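Local coordinates for protein DNA helicase RecQ (PDB 2RHF) that is the C-terminal HRDC domain of a RecQ helicase that probably couples ATP hydrolysis to unwinding duplex DNA while translocating 3'-5', at residues A[47-52]-A[58-63]. Residues are numbered along the deposited sequence; the frame is centred on the assembly and turned at random.
Sequences AELAEV and KRIEAY. With PO4 (phosphate ion), chain B.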
loop_
_atom_site.group_PDB
_atom_site.type_symbol
_atom_site.label_atom_id
_atom_site.label_comp_id
_atom_site.label_asym_id
_atom_site.label_seq_id
_atom_site.Cartn_x
_atom_site.Cartn_y
_atom_site.Cartn_z
ATOM N N ALA A 47 9.643 5.904 7.351
ATOM C CA ALA A 47 10.394 6.949 6.663
ATOM C C ALA A 47 10.250 6.834 5.146
ATOM O O ALA A 47 10.073 7.830 4.443
ATOM C CB ALA A 47 11.860 6.896 7.059
ATOM N N GLU A 48 10.320 5.613 4.655
ATOM C CA GLU A 48 10.176 5.364 3.242
ATOM C C GLU A 48 8.740 5.562 2.759
ATOM O O GLU A 48 8.523 6.055 1.659
ATOM C CB GLU A 48 10.725 3.980 2.916
ATOM C CG GLU A 48 12.266 3.937 3.092
ATOM C CD GLU A 48 12.856 2.543 3.104
ATOM O OE1 GLU A 48 12.180 1.605 2.678
ATOM O OE2 GLU A 48 14.028 2.387 3.538
ATOM N N LEU A 49 7.754 5.226 3.585
ATOM C CA LEU A 49 6.349 5.497 3.217
ATOM C C LEU A 49 6.090 6.978 3.004
ATOM O O LEU A 49 5.329 7.361 2.110
ATOM C CB LEU A 49 5.404 5.002 4.294
ATOM C CG LEU A 49 5.119 3.511 4.327
ATOM C CD1 LEU A 49 4.291 3.194 5.556
ATOM C CD2 LEU A 49 4.418 3.031 3.027
ATOM N N ALA A 50 6.720 7.809 3.831
ATOM C CA ALA A 50 6.553 9.265 3.751
ATOM C C ALA A 50 7.062 9.833 2.434
ATOM O O ALA A 50 6.731 10.955 2.073
ATOM C CB ALA A 50 7.241 9.948 4.935
ATOM N N GLU A 51 7.870 9.057 1.719
ATOM C CA GLU A 51 8.422 9.473 0.440
ATOM C C GLU A 51 7.563 9.048 -0.760
ATOM O O GLU A 51 7.878 9.392 -1.895
ATOM C CB GLU A 51 9.844 8.930 0.296
ATOM C CG GLU A 51 10.799 9.419 1.389
ATOM C CD GLU A 51 12.062 8.576 1.516
ATOM O OE1 GLU A 51 12.140 7.493 0.889
ATOM O OE2 GLU A 51 12.977 8.997 2.259
ATOM N N VAL A 52 6.481 8.309 -0.514
ATOM C CA VAL A 52 5.650 7.782 -1.601
ATOM C C VAL A 52 4.647 8.832 -2.093
ATOM O O VAL A 52 3.803 9.281 -1.319
ATOM C CB VAL A 52 4.883 6.524 -1.150
ATOM C CG1 VAL A 52 3.947 6.036 -2.269
ATOM C CG2 VAL A 52 5.867 5.430 -0.757
ATOM N N LYS A 58 -2.359 11.027 6.490
ATOM C CA LYS A 58 -3.562 10.409 7.019
ATOM C C LYS A 58 -3.555 8.902 6.728
ATOM O O LYS A 58 -3.856 8.088 7.601
ATOM C CB LYS A 58 -4.808 11.077 6.436
ATOM C CG LYS A 58 -6.108 10.632 7.067
ATOM C CD LYS A 58 -7.293 11.362 6.465
ATOM C CE LYS A 58 -8.567 11.022 7.200
ATOM N NZ LYS A 58 -9.700 11.836 6.699
ATOM N N ARG A 59 -3.209 8.548 5.500
ATOM C CA ARG A 59 -3.197 7.158 5.081
ATOM C C ARG A 59 -1.984 6.404 5.629
ATOM O O ARG A 59 -2.062 5.208 5.879
ATOM C CB ARG A 59 -3.288 7.071 3.570
ATOM C CG ARG A 59 -4.695 7.403 3.075
ATOM C CD ARG A 59 -4.772 7.707 1.598
ATOM N NE ARG A 59 -6.152 8.057 1.217
ATOM C CZ ARG A 59 -6.742 9.229 1.485
ATOM N NH1 ARG A 59 -6.077 10.194 2.114
ATOM N NH2 ARG A 59 -8.003 9.434 1.125
ATOM N N ILE A 60 -0.860 7.088 5.835
ATOM C CA ILE A 60 0.260 6.441 6.519
ATOM C C ILE A 60 -0.150 6.034 7.927
ATOM O O ILE A 60 0.120 4.911 8.372
ATOM C CB ILE A 60 1.515 7.323 6.511
ATOM C CG1 ILE A 60 2.045 7.433 5.082
ATOM C CG2 ILE A 60 2.590 6.771 7.463
ATOM C CD1 ILE A 60 3.082 8.482 4.873
ATOM N N GLU A 61 -0.838 6.927 8.630
ATOM C CA GLU A 61 -1.287 6.612 9.975
ATOM C C GLU A 61 -2.311 5.486 10.004
ATOM O O GLU A 61 -2.209 4.569 10.819
ATOM C CB GLU A 61 -1.809 7.861 10.665
ATOM C CG GLU A 61 -0.707 8.864 10.937
ATOM C CD GLU A 61 -1.182 10.101 11.657
ATOM O OE1 GLU A 61 -2.301 10.086 12.208
ATOM O OE2 GLU A 61 -0.422 11.089 11.675
ATOM N N ALA A 62 -3.276 5.535 9.092
ATOM C CA ALA A 62 -4.359 4.569 9.078
ATOM C C ALA A 62 -3.927 3.210 8.537
ATOM O O ALA A 62 -4.337 2.178 9.064
ATOM C CB ALA A 62 -5.529 5.101 8.270
ATOM N N TYR A 63 -3.121 3.220 7.469
ATOM C CA TYR A 63 -2.867 2.017 6.663
ATOM C C TYR A 63 -1.408 1.628 6.590
ATOM O O TYR A 63 -1.096 0.602 5.999
ATOM C CB TYR A 63 -3.358 2.198 5.217
ATOM C CG TYR A 63 -4.774 2.700 5.048
ATOM C CD1 TYR A 63 -5.079 3.607 4.037
ATOM C CD2 TYR A 63 -5.812 2.265 5.876
ATOM C CE1 TYR A 63 -6.376 4.065 3.855
ATOM C CE2 TYR A 63 -7.106 2.728 5.707
ATOM C CZ TYR A 63 -7.381 3.622 4.699
ATOM O OH TYR A 63 -8.675 4.078 4.550
HETATM P P PO4 B . -8.642 13.056 2.564
HETATM O O1 PO4 B . -9.374 11.792 2.174
HETATM O O2 PO4 B . -9.001 14.178 1.607
HETATM O O3 PO4 B . -9.030 13.514 3.963
HETATM O O4 PO4 B . -7.145 12.827 2.580
#
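L49 and I60 are the nearest pair by CA atoms, 7.0 Å apart, where a type I beta turn from L49 to V52 follows the short helix 46-49 beside the first turns of helix 57-76. I60 carries the contact: with CG1 anti to the carbonyl carbon (chi1 -68°) and the chain extended beyond it, its CD1 ends against the turn's backbone, 3.7 Å from A50 CA and also touching L49 O. That oxygen is already engaged, accepting the bond from V52 N at 3.0 Å that closes the turn, so the methyl packs on a satisfied carbonyl. L49 CB lies 4.2 Å from I60 CG1, a looser apolar touch, and the summed buried surface is just 128 Å².

Away from this interface, the edge of the R59 guanidinium, with the phosphorus in its plane, meets the phosphate through two nearly straight bonds: NH1 to O4 (2.9 Å, 172°) and NH2 to O1 (2.9 Å, 165°). K58 NZ adds a longer bond to O3 at 3.3 Å. The ion probably comes from the crystallisation liquor. With an alanine in place of R59, the ion is likely to lose both straight bonds, at O4 and O1, and V28 O its NH2 donor.

In the helical HRDC domain, L49 also packs on L38 of helix 32-41 and on I67 and L68, later in helix 57-76, while V52 meets A37 and L38.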